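Local coordinates for proto-oncogene tyrosine-protein kinase receptor Ret (Danio rerio, PDB 7AMK), which is a receptor tyrosine kinase whose calcium-binding cadherin-like ectodomain probably helps assemble a signalling complex with a GDNF-family ligand and its GFR alpha co-receptor, at residues A[322-330]-A[459-467]. The protein carries 4 engineered substitutions. Numbering follows the deposited sequence.
With NAG (2-acetamido-2-deoxy-beta-D-glucopyranose), chain D.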
loop_
_atom_site.group_PDB
_atom_site.type_symbol
_atom_site.label_atom_id
_atom_site.label_comp_id
_atom_site.label_asym_id
_atom_site.label_seq_id
_atom_site.Cartn_x
_atom_site.Cartn_y
_atom_site.Cartn_z
ATOM N N SER A 322 -3.098 -14.297 -3.843
ATOM C CA SER A 322 -1.935 -15.079 -4.259
ATOM C C SER A 322 -1.496 -14.761 -5.679
ATOM O O SER A 322 -0.291 -14.731 -5.955
ATOM C CB SER A 322 -2.241 -16.576 -4.161
ATOM O OG SER A 322 -2.597 -16.937 -2.835
ATOM N N GLN A 323 -2.456 -14.532 -6.578
ATOM C CA GLN A 323 -2.189 -14.246 -7.977
ATOM C C GLN A 323 -3.319 -13.397 -8.539
ATOM O O GLN A 323 -4.423 -13.358 -7.987
ATOM C CB GLN A 323 -2.043 -15.536 -8.786
ATOM C CG GLN A 323 -3.139 -16.540 -8.495
ATOM C CD GLN A 323 -2.774 -17.932 -8.948
ATOM O OE1 GLN A 323 -1.904 -18.107 -9.800
ATOM N NE2 GLN A 323 -3.430 -18.937 -8.375
ATOM N N ASN A 324 -3.028 -12.721 -9.654
ATOM C CA ASN A 324 -4.032 -11.908 -10.336
ATOM C C ASN A 324 -5.246 -12.752 -10.705
ATOM O O ASN A 324 -5.136 -13.685 -11.504
ATOM C CB ASN A 324 -3.434 -11.273 -11.591
ATOM C CG ASN A 324 -2.134 -10.542 -11.306
ATOM O OD1 ASN A 324 -1.846 -10.175 -10.160
ATOM N ND2 ASN A 324 -1.338 -10.336 -12.346
ATOM N N LEU A 325 -6.403 -12.416 -10.128
ATOM C CA LEU A 325 -7.626 -13.171 -10.382
ATOM C C LEU A 325 -8.222 -12.787 -11.726
ATOM O O LEU A 325 -8.369 -11.599 -12.040
ATOM C CB LEU A 325 -8.653 -12.939 -9.281
ATOM C CG LEU A 325 -8.739 -14.077 -8.267
ATOM C CD1 LEU A 325 -10.189 -14.491 -8.046
ATOM C CD2 LEU A 325 -7.879 -15.262 -8.711
ATOM N N SER A 326 -8.568 -13.800 -12.519
ATOM C CA SER A 326 -9.163 -13.555 -13.819
ATOM C C SER A 326 -10.362 -12.627 -13.673
ATOM O O SER A 326 -11.117 -12.706 -12.700
ATOM C CB SER A 326 -9.582 -14.874 -14.463
ATOM O OG SER A 326 -10.379 -14.638 -15.604
ATOM N N VAL A 327 -10.522 -11.723 -14.633
ATOM C CA VAL A 327 -11.649 -10.807 -14.574
ATOM C C VAL A 327 -12.985 -11.499 -14.773
ATOM O O VAL A 327 -14.022 -10.883 -14.507
ATOM C CB VAL A 327 -11.463 -9.687 -15.610
ATOM C CG1 VAL A 327 -10.189 -8.940 -15.319
ATOM C CG2 VAL A 327 -11.455 -10.266 -17.022
ATOM N N THR A 328 -12.997 -12.764 -15.210
ATOM C CA THR A 328 -14.254 -13.476 -15.392
ATOM C C THR A 328 -14.743 -14.165 -14.123
ATOM O O THR A 328 -15.915 -14.549 -14.066
ATOM C CB THR A 328 -14.146 -14.507 -16.538
ATOM O OG1 THR A 328 -13.216 -15.540 -16.201
ATOM C CG2 THR A 328 -13.693 -13.839 -17.827
ATOM N N GLU A 329 -13.900 -14.294 -13.098
ATOM C CA GLU A 329 -14.289 -15.003 -11.884
ATOM C C GLU A 329 -15.290 -14.206 -11.053
ATOM O O GLU A 329 -15.189 -12.981 -10.909
ATOM C CB GLU A 329 -13.057 -15.329 -11.038
ATOM C CG GLU A 329 -12.407 -16.679 -11.365
ATOM N N GLN A 330 -16.250 -14.922 -10.483
ATOM C CA GLN A 330 -17.330 -14.306 -9.722
ATOM C C GLN A 330 -17.735 -15.293 -8.639
ATOM O O GLN A 330 -18.299 -16.346 -8.946
ATOM C CB GLN A 330 -18.508 -13.971 -10.631
ATOM C CG GLN A 330 -19.791 -13.665 -9.885
ATOM C CD GLN A 330 -20.987 -13.546 -10.806
ATOM O OE1 GLN A 330 -20.851 -13.569 -12.032
ATOM N NE2 GLN A 330 -22.172 -13.419 -10.220
ATOM N N GLN A 459 -7.490 -5.851 -25.749
ATOM C CA GLN A 459 -7.374 -7.285 -25.504
ATOM C C GLN A 459 -6.913 -7.491 -24.066
ATOM O O GLN A 459 -5.813 -7.065 -23.697
ATOM C CB GLN A 459 -6.393 -7.948 -26.499
ATOM C CG GLN A 459 -6.098 -9.432 -26.190
ATOM C CD GLN A 459 -5.241 -10.157 -27.248
ATOM O OE1 GLN A 459 -5.005 -9.653 -28.354
ATOM N NE2 GLN A 459 -4.784 -11.350 -26.900
ATOM N N GLU A 460 -7.755 -8.137 -23.261
ATOM C CA GLU A 460 -7.346 -8.602 -21.942
ATOM C C GLU A 460 -6.461 -9.834 -22.113
ATOM O O GLU A 460 -6.756 -10.706 -22.932
ATOM C CB GLU A 460 -8.586 -8.916 -21.093
ATOM C CG GLU A 460 -8.331 -9.069 -19.594
ATOM C CD GLU A 460 -7.897 -10.475 -19.201
ATOM O OE1 GLU A 460 -8.453 -11.453 -19.748
ATOM O OE2 GLU A 460 -7.005 -10.601 -18.332
ATOM N N GLN A 461 -5.364 -9.903 -21.352
ATOM C CA GLN A 461 -4.324 -10.884 -21.671
ATOM C C GLN A 461 -4.639 -12.271 -21.112
ATOM O O GLN A 461 -4.549 -13.269 -21.832
ATOM C CB GLN A 461 -2.957 -10.404 -21.167
ATOM C CG GLN A 461 -2.326 -9.286 -22.008
ATOM C CD GLN A 461 -2.526 -9.476 -23.510
ATOM O OE1 GLN A 461 -3.485 -8.964 -24.083
ATOM N NE2 GLN A 461 -1.608 -10.198 -24.154
ATOM N N GLN A 462 -5.017 -12.357 -19.839
ATOM C CA GLN A 462 -5.223 -13.665 -19.225
ATOM C C GLN A 462 -6.271 -14.499 -19.967
ATOM O O GLN A 462 -6.073 -15.701 -20.181
ATOM C CB GLN A 462 -5.611 -13.500 -17.763
ATOM C CG GLN A 462 -6.028 -14.800 -17.121
ATOM C CD GLN A 462 -5.960 -14.753 -15.616
ATOM O OE1 GLN A 462 -5.549 -13.748 -15.026
ATOM N NE2 GLN A 462 -6.361 -15.850 -14.976
ATOM N N ASN A 463 -7.395 -13.893 -20.361
ATOM C CA ASN A 463 -8.469 -14.640 -21.007
ATOM C C ASN A 463 -8.608 -14.361 -22.497
ATOM O O ASN A 463 -9.419 -15.018 -23.161
ATOM C CB ASN A 463 -9.815 -14.351 -20.325
ATOM C CG ASN A 463 -9.790 -14.654 -18.852
ATOM O OD1 ASN A 463 -9.356 -13.828 -18.049
ATOM N ND2 ASN A 463 -10.253 -15.844 -18.481
ATOM N N LYS A 464 -7.862 -13.407 -23.039
ATOM C CA LYS A 464 -7.917 -13.094 -24.458
ATOM C C LYS A 464 -9.270 -12.499 -24.862
ATOM O O LYS A 464 -9.681 -12.603 -26.022
ATOM C CB LYS A 464 -7.586 -14.336 -25.304
ATOM N N LEU A 465 -9.973 -11.878 -23.915
ATOM C CA LEU A 465 -11.205 -11.167 -24.229
ATOM C C LEU A 465 -10.897 -9.872 -24.971
ATOM O O LEU A 465 -9.986 -9.126 -24.596
ATOM C CB LEU A 465 -11.979 -10.854 -22.952
ATOM C CG LEU A 465 -12.396 -12.055 -22.116
ATOM C CD1 LEU A 465 -12.751 -11.625 -20.688
ATOM C CD2 LEU A 465 -13.570 -12.727 -22.803
ATOM N N GLN A 466 -11.667 -9.598 -26.025
ATOM C CA GLN A 466 -11.446 -8.438 -26.881
ATOM C C GLN A 466 -12.664 -7.526 -26.859
ATOM O O GLN A 466 -13.806 -7.985 -26.750
ATOM C CB GLN A 466 -11.151 -8.850 -28.344
ATOM C CG GLN A 466 -9.690 -9.238 -28.662
ATOM C CD GLN A 466 -9.408 -9.369 -30.177
ATOM O OE1 GLN A 466 -10.329 -9.489 -30.994
ATOM N NE2 GLN A 466 -8.129 -9.338 -30.547
ATOM N N ALA A 467 -12.405 -6.223 -26.973
ATOM C CA ALA A 467 -13.436 -5.213 -27.174
ATOM C C ALA A 467 -13.008 -4.294 -28.306
ATOM O O ALA A 467 -11.819 -4.039 -28.496
ATOM C CB ALA A 467 -13.686 -4.381 -25.906
HETATM C C1 NAG D . -0.075 -9.651 -12.250
HETATM C C2 NAG D . 0.894 -10.200 -13.298
HETATM C C3 NAG D . 2.195 -9.400 -13.300
HETATM C C4 NAG D . 1.914 -7.911 -13.464
HETATM C C5 NAG D . 0.909 -7.445 -12.411
HETATM C C6 NAG D . 0.471 -6.010 -12.601
HETATM C C7 NAG D . 2.081 -12.097 -12.254
HETATM C C8 NAG D . 2.187 -13.591 -12.179
HETATM N N2 NAG D . 1.151 -11.619 -13.089
HETATM O O3 NAG D . 3.019 -9.867 -14.362
HETATM O O4 NAG D . 3.117 -7.161 -13.310
HETATM O O5 NAG D . -0.281 -8.245 -12.473
HETATM O O6 NAG D . -0.551 -5.906 -13.585
HETATM O O7 NAG D . 2.804 -11.361 -11.590
#
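Ser326 meets Asn463 and Gln462 where the loop between strands 312-321 and 331-341 of cadherin-like domain 3 touches the hairpin turn of domain 4 that joins strands 451-460 and 466-475. The polar part centres on Ser326 OG, which lies close to the Asn463 amide. OG stands anti to its own backbone N (chi1 169°). There it accepts from Thr328 N at 3.2 Å, a nearly straight bond that makes an ST turn. Thr328 OG1 also donates to Ser326 OG, at 3.0 Å. The extended Gln462 lays its amide beside Ser326, with NE2 3.4 Å from Ser326 CB. On the hairpin side, the carboxylate of Glu460 holds the turn: Asn463 N donates to Glu460 OE1 at 2.7 Å, on its syn side, tilted 25° out of the carboxylate plane.

The apolar part is small. Leu465 CD1 touches Thr328 CG2 at 3.7 Å and Val327 CG2 at 4.1 Å. Val327 also packs on Arg250 and Ile399.

At the margin, Asn324 ND2 carries an N-linked NAG, while its OD1 accepts from Glu252 N.

An alanine in place of Ser326 is likely to leave Thr328 N and OG1 without their acceptor and take a polar neighbour from the Asn463 amide. With only 282 Å² buried, the chemistry implies a modest junction between domains: the clear hydrogen bonds run within each loop or to its surroundings, while close packing and an undecided polar pair link the two.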